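Phosphoethanolamine N-methyltransferase 1 (Haemonchus contortus, PDB 4KRG) probably catalyses the S-adenosylmethionine-dependent N-methylation of phosphoethanolamine, a step in nematode phosphocholine biosynthesis. Local coordinates at residues A[17-20]-A[21-25]; A[87-90]-A[91-95]; A[180-183]-A[184-188]. One frame throughout, in Å; residues are numbered along the deposited sequence.

Interaction 1: A[17-20]-A[21-25]. With SAH (S-adenosyl-L-homocysteine), chain D.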
loop_
_atom_site.group_PDB
_atom_site.type_symbol
_atom_site.label_atom_id
_atom_site.label_comp_id
_atom_site.label_asym_id
_atom_site.label_seq_id
_atom_site.Cartn_x
_atom_site.Cartn_y
_atom_site.Cartn_z
ATOM N N LYS A 17 6.859 -24.203 -9.292
ATOM C CA LYS A 17 8.041 -24.438 -10.121
ATOM C C LYS A 17 7.651 -24.977 -11.500
ATOM O O LYS A 17 8.256 -24.615 -12.511
ATOM C CB LYS A 17 9.005 -25.385 -9.399
ATOM C CG LYS A 17 10.113 -25.953 -10.253
ATOM C CD LYS A 17 11.037 -24.872 -10.753
ATOM C CE LYS A 17 12.283 -25.479 -11.381
ATOM N NZ LYS A 17 11.970 -26.517 -12.407
ATOM N N THR A 18 6.620 -25.819 -11.533
ATOM C CA THR A 18 6.071 -26.345 -12.782
ATOM C C THR A 18 5.424 -25.241 -13.617
ATOM O O THR A 18 5.587 -25.196 -14.837
ATOM C CB THR A 18 5.008 -27.421 -12.519
ATOM O OG1 THR A 18 5.478 -28.326 -11.519
ATOM C CG2 THR A 18 4.706 -28.193 -13.789
ATOM N N PHE A 19 4.674 -24.364 -12.959
ATOM C CA PHE A 19 4.081 -23.221 -13.638
ATOM C C PHE A 19 5.169 -22.375 -14.290
ATOM O O PHE A 19 5.070 -22.015 -15.459
ATOM C CB PHE A 19 3.269 -22.366 -12.667
ATOM C CG PHE A 19 2.731 -21.102 -13.279
ATOM C CD1 PHE A 19 1.556 -21.119 -14.016
ATOM C CD2 PHE A 19 3.399 -19.895 -13.114
ATOM C CE1 PHE A 19 1.061 -19.954 -14.581
ATOM C CE2 PHE A 19 2.909 -18.725 -13.676
ATOM C CZ PHE A 19 1.739 -18.753 -14.410
ATOM N N TRP A 20 6.216 -22.069 -13.538
ATOM C CA TRP A 20 7.266 -21.218 -14.075
ATOM C C TRP A 20 8.147 -21.936 -15.089
ATOM O O TRP A 20 8.748 -21.297 -15.949
ATOM C CB TRP A 20 8.068 -20.555 -12.953
ATOM C CG TRP A 20 7.362 -19.344 -12.449
ATOM C CD1 TRP A 20 6.696 -19.206 -11.269
ATOM C CD2 TRP A 20 7.209 -18.118 -13.154
ATOM N NE1 TRP A 20 6.153 -17.947 -11.184
ATOM C CE2 TRP A 20 6.450 -17.251 -12.334
ATOM C CE3 TRP A 20 7.636 -17.641 -14.397
ATOM C CZ2 TRP A 20 6.117 -15.956 -12.715
ATOM C CZ3 TRP A 20 7.309 -16.358 -14.778
ATOM C CH2 TRP A 20 6.554 -15.529 -13.942
ATOM N N ASP A 21 8.201 -23.261 -15.001
ATOM C CA ASP A 21 8.876 -24.059 -16.019
ATOM C C ASP A 21 8.316 -23.768 -17.410
ATOM O O ASP A 21 9.047 -23.804 -18.397
ATOM C CB ASP A 21 8.752 -25.556 -15.717
ATOM C CG ASP A 21 9.767 -26.038 -14.701
ATOM O OD1 ASP A 21 10.743 -25.306 -14.441
ATOM O OD2 ASP A 21 9.594 -27.159 -14.173
ATOM N N LYS A 22 7.020 -23.471 -17.479
ATOM C CA LYS A 22 6.360 -23.190 -18.750
ATOM C C LYS A 22 6.933 -21.959 -19.454
ATOM O O LYS A 22 6.747 -21.787 -20.656
ATOM C CB LYS A 22 4.841 -23.029 -18.557
ATOM C CG LYS A 22 4.124 -24.295 -18.089
ATOM C CD LYS A 22 2.598 -24.145 -18.092
ATOM C CE LYS A 22 2.120 -23.091 -17.100
ATOM N NZ LYS A 22 0.630 -22.966 -17.087
ATOM N N TYR A 23 7.642 -21.114 -18.709
ATOM C CA TYR A 23 8.152 -19.855 -19.251
ATOM C C TYR A 23 9.669 -19.832 -19.444
ATOM O O TYR A 23 10.210 -18.878 -19.995
ATOM C CB TYR A 23 7.685 -18.670 -18.384
ATOM C CG TYR A 23 6.178 -18.521 -18.368
ATOM C CD1 TYR A 23 5.527 -17.810 -19.366
ATOM C CD2 TYR A 23 5.406 -19.117 -17.378
ATOM C CE1 TYR A 23 4.144 -17.687 -19.377
ATOM C CE2 TYR A 23 4.018 -19.004 -17.383
ATOM C CZ TYR A 23 3.396 -18.284 -18.385
ATOM O OH TYR A 23 2.023 -18.151 -18.405
ATOM N N SER A 24 10.351 -20.887 -19.010
ATOM C CA SER A 24 11.817 -20.943 -19.088
ATOM C C SER A 24 12.341 -20.976 -20.528
ATOM O O SER A 24 13.529 -20.753 -20.773
ATOM C CB SER A 24 12.366 -22.125 -18.286
ATOM O OG SER A 24 12.075 -23.356 -18.923
ATOM N N ASP A 25 11.449 -21.254 -21.474
ATOM C CA ASP A 25 11.775 -21.169 -22.891
ATOM C C ASP A 25 11.787 -19.708 -23.321
ATOM O O ASP A 25 12.332 -19.367 -24.369
ATOM C CB ASP A 25 10.733 -21.914 -23.719
ATOM C CG ASP A 25 9.354 -21.262 -23.641
ATOM O OD1 ASP A 25 8.833 -21.083 -22.518
ATOM O OD2 ASP A 25 8.794 -20.921 -24.707
HETATM N N SAH D . 10.878 -10.233 -9.734
HETATM C CA SAH D . 11.138 -10.270 -11.183
HETATM C CB SAH D . 10.385 -11.502 -11.791
HETATM C CG SAH D . 8.888 -11.526 -11.487
HETATM S SD SAH D . 8.022 -13.047 -11.969
HETATM C C SAH D . 10.722 -9.009 -11.829
HETATM O O SAH D . 9.753 -8.399 -11.406
HETATM O OXT SAH D . 11.143 -8.762 -12.939
HETATM C "C5'" SAH D . 8.412 -14.251 -10.673
HETATM C "C4'" SAH D . 9.766 -14.675 -10.496
HETATM O "O4'" SAH D . 9.924 -15.247 -9.170
HETATM C "C3'" SAH D . 10.131 -15.736 -11.454
HETATM O "O3'" SAH D . 11.466 -15.551 -11.868
HETATM C "C2'" SAH D . 10.027 -16.968 -10.685
HETATM O "O2'" SAH D . 10.876 -17.956 -11.198
HETATM C "C1'" SAH D . 10.437 -16.534 -9.328
HETATM N N9 SAH D . 9.945 -17.435 -8.227
HETATM C C8 SAH D . 8.676 -17.726 -7.916
HETATM N N7 SAH D . 8.697 -18.439 -6.788
HETATM C C5 SAH D . 9.958 -18.598 -6.380
HETATM C C6 SAH D . 10.554 -19.247 -5.286
HETATM N N6 SAH D . 9.800 -19.912 -4.347
HETATM N N1 SAH D . 11.894 -19.201 -5.176
HETATM C C2 SAH D . 12.650 -18.566 -6.064
HETATM N N3 SAH D . 12.107 -17.938 -7.122
HETATM C C4 SAH D . 10.774 -17.936 -7.300
#
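Lys17 and Asp21, one turn apart where the helix 9-21 runs out, show how a helix end can satisfy its polar groups locally. In their salt bridge OD1 of Asp21 meets Lys17 NZ with its syn lone pair, 2.7 Å away, while OD2 accepts a weak hydrogen bond. Bends at chi2 (64°) and chi4 (52°) bring NZ to the carboxylate. The backbone N of Asp21 donates to Lys17 O at 2.8 Å. The next two amides change partners as the helix ends: Lys22 N turns to Phe19 O, keeping just a weak bond to Thr18 O, and Tyr23 N reaches Trp20 O at 3.0 Å. Thr18 OG1 is hydrogen-bonded to Asp14 O, and Tyr23 OH to Met175 O. The aromatic side chains gather: Tyr23 CE2 lies over one face of Phe19, 3.8 Å from its CZ, with the ring planes 55° apart. Trp20 presents one face to the ribose of S-adenosylhomocysteine and brings CH2 within 3.5 Å of the sulfur SD; Phe19 CE2 backs its opposite face. Trp20 and Tyr23 also touch Phe91, so the end of helix 9-21 packs against the start of helix 89-98 beside S-adenosylhomocysteine.

Interaction 2: A[87-90]-A[91-95]. With SAH (S-adenosyl-L-homocysteine), chain D.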
loop_
_atom_site.group_PDB
_atom_site.type_symbol
_atom_site.label_atom_id
_atom_site.label_comp_id
_atom_site.label_asym_id
_atom_site.label_seq_id
_atom_site.Cartn_x
_atom_site.Cartn_y
_atom_site.Cartn_z
ATOM N N PHE A 87 14.421 -19.639 -8.797
ATOM C CA PHE A 87 14.385 -21.101 -8.860
ATOM C C PHE A 87 14.289 -21.664 -10.285
ATOM O O PHE A 87 14.333 -22.875 -10.487
ATOM C CB PHE A 87 13.380 -21.720 -7.861
ATOM C CG PHE A 87 11.922 -21.536 -8.216
ATOM C CD1 PHE A 87 10.962 -22.284 -7.560
ATOM C CD2 PHE A 87 11.512 -20.631 -9.178
ATOM C CE1 PHE A 87 9.630 -22.143 -7.859
ATOM C CE2 PHE A 87 10.174 -20.488 -9.485
ATOM C CZ PHE A 87 9.232 -21.241 -8.824
ATOM N N ILE A 88 14.197 -20.773 -11.269
ATOM C CA ILE A 88 14.271 -21.186 -12.666
ATOM C C ILE A 88 15.665 -20.938 -13.235
ATOM O O ILE A 88 16.114 -19.799 -13.326
ATOM C CB ILE A 88 13.233 -20.475 -13.540
ATOM C CG1 ILE A 88 11.813 -20.815 -13.076
ATOM C CG2 ILE A 88 13.421 -20.873 -14.987
ATOM C CD1 ILE A 88 11.498 -22.280 -13.118
ATOM N N GLU A 89 16.331 -22.020 -13.626
ATOM C CA GLU A 89 17.721 -21.997 -14.066
ATOM C C GLU A 89 17.998 -21.105 -15.270
ATOM O O GLU A 89 18.945 -20.319 -15.258
ATOM C CB GLU A 89 18.178 -23.419 -14.369
ATOM C CG GLU A 89 19.367 -23.500 -15.294
ATOM C CD GLU A 89 19.737 -24.928 -15.623
ATOM O OE1 GLU A 89 19.403 -25.823 -14.815
ATOM O OE2 GLU A 89 20.349 -25.157 -16.688
ATOM N N SER A 90 17.177 -21.215 -16.311
ATOM C CA SER A 90 17.409 -20.434 -17.521
ATOM C C SER A 90 17.274 -18.934 -17.251
ATOM O O SER A 90 17.937 -18.123 -17.888
ATOM C CB SER A 90 16.475 -20.868 -18.652
ATOM O OG SER A 90 15.323 -20.055 -18.709
ATOM N N PHE A 91 16.420 -18.570 -16.301
ATOM C CA PHE A 91 16.247 -17.162 -15.949
ATOM C C PHE A 91 17.543 -16.614 -15.364
ATOM O O PHE A 91 18.018 -15.558 -15.779
ATOM C CB PHE A 91 15.080 -16.967 -14.969
ATOM C CG PHE A 91 13.718 -17.230 -15.572
ATOM C CD1 PHE A 91 13.561 -17.441 -16.938
ATOM C CD2 PHE A 91 12.589 -17.257 -14.765
ATOM C CE1 PHE A 91 12.303 -17.674 -17.484
ATOM C CE2 PHE A 91 11.335 -17.496 -15.305
ATOM C CZ PHE A 91 11.196 -17.702 -16.665
ATOM N N ILE A 92 18.118 -17.349 -14.414
ATOM C CA ILE A 92 19.396 -16.975 -13.814
ATOM C C ILE A 92 20.481 -16.914 -14.886
ATOM O O ILE A 92 21.341 -16.025 -14.870
ATOM C CB ILE A 92 19.804 -17.954 -12.695
ATOM C CG1 ILE A 92 19.066 -17.623 -11.396
ATOM C CG2 ILE A 92 21.301 -17.914 -12.458
ATOM C CD1 ILE A 92 19.375 -16.233 -10.833
ATOM N N GLU A 93 20.438 -17.854 -15.825
ATOM C CA GLU A 93 21.386 -17.851 -16.932
ATOM C C GLU A 93 21.251 -16.595 -17.791
ATOM O O GLU A 93 22.247 -15.978 -18.150
ATOM C CB GLU A 93 21.248 -19.124 -17.768
ATOM C CG GLU A 93 21.723 -20.363 -17.040
ATOM C CD GLU A 93 21.336 -21.639 -17.744
ATOM O OE1 GLU A 93 20.537 -21.572 -18.705
ATOM O OE2 GLU A 93 21.829 -22.711 -17.335
ATOM N N LYS A 94 20.019 -16.213 -18.112
ATOM C CA LYS A 94 19.781 -14.967 -18.845
ATOM C C LYS A 94 20.228 -13.745 -18.021
ATOM O O LYS A 94 20.778 -12.794 -18.565
ATOM C CB LYS A 94 18.310 -14.866 -19.269
ATOM C CG LYS A 94 17.918 -13.566 -19.958
ATOM C CD LYS A 94 18.873 -13.195 -21.085
ATOM C CE LYS A 94 18.164 -13.152 -22.424
ATOM N NZ LYS A 94 18.924 -12.344 -23.419
ATOM N N ASN A 95 19.998 -13.796 -16.709
ATOM C CA ASN A 95 20.454 -12.776 -15.761
ATOM C C ASN A 95 21.972 -12.574 -15.860
ATOM O O ASN A 95 22.459 -11.447 -15.994
ATOM C CB ASN A 95 20.063 -13.229 -14.346
ATOM C CG ASN A 95 20.005 -12.099 -13.339
ATOM O OD1 ASN A 95 20.679 -11.079 -13.477
ATOM N ND2 ASN A 95 19.202 -12.295 -12.296
HETATM N N SAH D . 10.878 -10.233 -9.734
HETATM C CA SAH D . 11.138 -10.270 -11.183
HETATM C CB SAH D . 10.385 -11.502 -11.791
HETATM C CG SAH D . 8.888 -11.526 -11.487
HETATM S SD SAH D . 8.022 -13.047 -11.969
HETATM C C SAH D . 10.722 -9.009 -11.829
HETATM O O SAH D . 9.753 -8.399 -11.406
HETATM O OXT SAH D . 11.143 -8.762 -12.939
HETATM C "C5'" SAH D . 8.412 -14.251 -10.673
HETATM C "C4'" SAH D . 9.766 -14.675 -10.496
HETATM O "O4'" SAH D . 9.924 -15.247 -9.170
HETATM C "C3'" SAH D . 10.131 -15.736 -11.454
HETATM O "O3'" SAH D . 11.466 -15.551 -11.868
HETATM C "C2'" SAH D . 10.027 -16.968 -10.685
HETATM O "O2'" SAH D . 10.876 -17.956 -11.198
HETATM C "C1'" SAH D . 10.437 -16.534 -9.328
HETATM N N9 SAH D . 9.945 -17.435 -8.227
HETATM C C8 SAH D . 8.676 -17.726 -7.916
HETATM N N7 SAH D . 8.697 -18.439 -6.788
HETATM C C5 SAH D . 9.958 -18.598 -6.380
HETATM C C6 SAH D . 10.554 -19.247 -5.286
HETATM N N6 SAH D . 9.800 -19.912 -4.347
HETATM N N1 SAH D . 11.894 -19.201 -5.176
HETATM C C2 SAH D . 12.650 -18.566 -6.064
HETATM N N3 SAH D . 12.107 -17.938 -7.122
HETATM C C4 SAH D . 10.774 -17.936 -7.300
#
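From Ile88, at the N-cap position, the backbone turns into helix 89-98: Ile88 O receives weak hydrogen bonds from both Phe91 N and Ile92 N, and stronger i to i+4 bonds follow, Glu93 N to Glu89 O at 2.9 Å and Lys94 N to Ser90 O. The side chains of Ile88 and Phe91 run alongside each other in the same direction. The CG2 methyl of Ile88 sits over the centre of the Phe91 ring, 3.7 Å from the centroid and 13° off the ring normal, a CH-pi contact, while its CB comes to 3.5 Å from Phe91 CD2. With CG2 placed anti to the backbone N, the CG1 branch is left to turn toward the ribose hydroxyl O2' of S-adenosylhomocysteine. Phe91 CD2 approaches the other hydroxyl, O3', at 3.5 Å. Just before the helix, the adenine lies over one face of the Phe87 ring, with C5 over its centre and 3.5 Å above the plane, and O2' meets the same ring at its edge. On the outer side of the helix Glu89 and Glu93 are brought close, OE2 to OE2 at 2.9 Å, with their carboxylate planes 68° apart; such proximity would be expected to raise the proton affinity of one of them. The Ile88 amide is hydrogen-bonded to Asp86 OD2. Strand 81-86, helix 89-98 and strand 105-109 form a beta-alpha-beta unit, and the bend between its first strand and helix, lined with apolar side chains against adenosine, forms part of the cofactor pocket, as in Rossmann-like methyltransferases.

Interaction 3: A[180-183]-A[184-188]. With OPE (phosphoric acid mono-(2-amino-ethyl) ester), chain C.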
loop_
_atom_site.group_PDB
_atom_site.type_symbol
_atom_site.label_atom_id
_atom_site.label_comp_id
_atom_site.label_asym_id
_atom_site.label_seq_id
_atom_site.Cartn_x
_atom_site.Cartn_y
_atom_site.Cartn_z
ATOM N N ASP A 180 -6.005 -23.353 -18.402
ATOM C CA ASP A 180 -5.364 -23.921 -17.216
ATOM C C ASP A 180 -5.744 -23.137 -15.962
ATOM O O ASP A 180 -6.007 -21.936 -16.025
ATOM C CB ASP A 180 -3.835 -23.926 -17.358
ATOM C CG ASP A 180 -3.361 -24.491 -18.688
ATOM O OD1 ASP A 180 -4.171 -25.116 -19.405
ATOM O OD2 ASP A 180 -2.167 -24.304 -19.014
ATOM N N ALA A 181 -5.772 -23.820 -14.822
ATOM C CA ALA A 181 -5.969 -23.141 -13.553
ATOM C C ALA A 181 -4.743 -22.288 -13.262
ATOM O O ALA A 181 -3.617 -22.670 -13.589
ATOM C CB ALA A 181 -6.184 -24.142 -12.443
ATOM N N ASN A 182 -4.969 -21.131 -12.653
ATOM C CA ASN A 182 -3.884 -20.255 -12.240
ATOM C C ASN A 182 -3.657 -20.423 -10.740
ATOM O O ASN A 182 -4.525 -20.078 -9.938
ATOM C CB ASN A 182 -4.243 -18.813 -12.582
ATOM C CG ASN A 182 -3.115 -17.847 -12.317
ATOM O OD1 ASN A 182 -2.002 -18.242 -11.980
ATOM N ND2 ASN A 182 -3.401 -16.565 -12.477
ATOM N N PRO A 183 -2.488 -20.961 -10.354
ATOM C CA PRO A 183 -2.155 -21.319 -8.967
ATOM C C PRO A 183 -1.856 -20.118 -8.077
ATOM O O PRO A 183 -1.791 -20.253 -6.853
ATOM C CB PRO A 183 -0.879 -22.148 -9.127
ATOM C CG PRO A 183 -0.237 -21.594 -10.353
ATOM C CD PRO A 183 -1.384 -21.274 -11.278
ATOM N N THR A 184 -1.667 -18.961 -8.699
ATOM C CA THR A 184 -1.253 -17.754 -7.997
ATOM C C THR A 184 -2.197 -17.374 -6.849
ATOM O O THR A 184 -3.416 -17.524 -6.955
ATOM C CB THR A 184 -1.138 -16.588 -8.987
ATOM O OG1 THR A 184 -0.387 -17.018 -10.129
ATOM C CG2 THR A 184 -0.457 -15.401 -8.346
ATOM N N HIS A 185 -1.617 -16.902 -5.748
ATOM C CA HIS A 185 -2.378 -16.400 -4.612
ATOM C C HIS A 185 -2.544 -14.893 -4.733
ATOM O O HIS A 185 -1.606 -14.142 -4.472
ATOM C CB HIS A 185 -1.638 -16.688 -3.305
ATOM C CG HIS A 185 -1.550 -18.144 -2.952
ATOM N ND1 HIS A 185 -2.544 -18.806 -2.275
ATOM C CD2 HIS A 185 -0.561 -19.050 -3.161
ATOM C CE1 HIS A 185 -2.186 -20.065 -2.087
ATOM N NE2 HIS A 185 -0.989 -20.239 -2.615
ATOM N N TYR A 186 -3.732 -14.447 -5.125
ATOM C CA TYR A 186 -4.016 -13.014 -5.201
ATOM C C TYR A 186 -4.692 -12.559 -3.916
ATOM O O TYR A 186 -5.917 -12.577 -3.803
ATOM C CB TYR A 186 -4.882 -12.702 -6.424
ATOM C CG TYR A 186 -4.237 -13.129 -7.716
ATOM C CD1 TYR A 186 -3.169 -12.422 -8.243
ATOM C CD2 TYR A 186 -4.684 -14.251 -8.399
ATOM C CE1 TYR A 186 -2.564 -12.816 -9.419
ATOM C CE2 TYR A 186 -4.090 -14.649 -9.580
ATOM C CZ TYR A 186 -3.034 -13.928 -10.083
ATOM O OH TYR A 186 -2.433 -14.320 -11.250
ATOM N N ARG A 187 -3.882 -12.161 -2.942
ATOM C CA ARG A 187 -4.387 -11.815 -1.617
ATOM C C ARG A 187 -4.883 -10.375 -1.574
ATOM O O ARG A 187 -4.569 -9.585 -2.457
ATOM C CB ARG A 187 -3.294 -12.020 -0.568
ATOM C CG ARG A 187 -2.737 -13.441 -0.535
ATOM C CD ARG A 187 -1.779 -13.652 0.615
ATOM N NE ARG A 187 -1.364 -15.050 0.710
ATOM C CZ ARG A 187 -0.299 -15.559 0.103
ATOM N NH1 ARG A 187 0.470 -14.783 -0.638
ATOM N NH2 ARG A 187 -0.007 -16.845 0.238
ATOM N N PHE A 188 -5.657 -10.040 -0.550
ATOM C CA PHE A 188 -6.063 -8.656 -0.334
ATOM C C PHE A 188 -4.873 -7.851 0.170
ATOM O O PHE A 188 -4.102 -8.337 0.995
ATOM C CB PHE A 188 -7.166 -8.581 0.717
ATOM C CG PHE A 188 -8.335 -9.472 0.443
ATOM C CD1 PHE A 188 -8.780 -9.687 -0.851
ATOM C CD2 PHE A 188 -8.997 -10.087 1.490
ATOM C CE1 PHE A 188 -9.869 -10.509 -1.096
ATOM C CE2 PHE A 188 -10.087 -10.904 1.257
ATOM C CZ PHE A 188 -10.523 -11.117 -0.038
HETATM C CA OPE C . 2.435 -10.771 -12.905
HETATM C CB OPE C . 3.847 -11.162 -13.195
HETATM O O1 OPE C . -0.283 -11.073 -13.790
HETATM O O2 OPE C . -0.355 -10.685 -11.371
HETATM O O3 OPE C . -0.533 -13.019 -12.227
HETATM O O4 OPE C . 1.636 -11.772 -12.389
HETATM N N OPE C . 4.578 -11.817 -12.141
HETATM P P OPE C . 0.079 -11.652 -12.442
HETATM O O HOH W 1 -5.235 -17.772 -9.409
#
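Asn182 reaches past Pro183 along the chain to Thr184 and Tyr186, and its side-chain amide is engaged at both ends. Its OD1 accepts a hydrogen bond from Thr184 OG1 at 2.7 Å, tilted 31° from the carbonyl plane, and a weak one from Thr184 N. At the other end ND2 donates to Tyr186 OH, also at 2.7 Å, approaching the phenol at its edge with amide and ring planes 73° apart. CG of Asn182 is anti to the backbone N (chi1 -174°), which carries the amide forward along the chain to both partners. The phenol passes the link onward, for Tyr186 OH donates to phosphate oxygen O3 of phosphoethanolamine at 2.5 Å. Asn182 thus acts as a second-shell residue that fixes the tyrosine hydroxyl, while Thr184 CG2 rests against one face of the ring.

This close polar knot has a looser counterpart along the backbone, where Pro183 and His185 are partly exposed to solvent. There a water molecule donates to Asn182 O and Thr184 O and links the two carbonyls, and His185 makes only a distant approach to Pro183 O, which lies over one face of its imidazole. Ser161, Ser166, His176 and Tyr133 also hydrogen-bond to phosphoethanolamine, so Tyr186 is the loop's contribution to a substrate site lined by hydroxyl and imidazole groups.

Overall arrangement
All three interactions are local contacts within one continuous stretch, each beside a bound molecule, yet their chemistry follows their place. Interactions 1 and 2 are partly buried and share S-adenosylhomocysteine: their centres lie 11 Å apart, and they meet through a probable hydrogen bond and apolar packing. Both combine aromatic or aliphatic contact on the inner side with charges outside, attractive in 17-25 but alike in 87-95. Interaction 3 is a surface contact with no regular secondary structure, held by side-chain hydrogen bonds and a water, and it serves the substrate instead. It touches interaction 1 where Pro183 packs on Phe19, but stays about 10 Å, nearest atoms, from interaction 2.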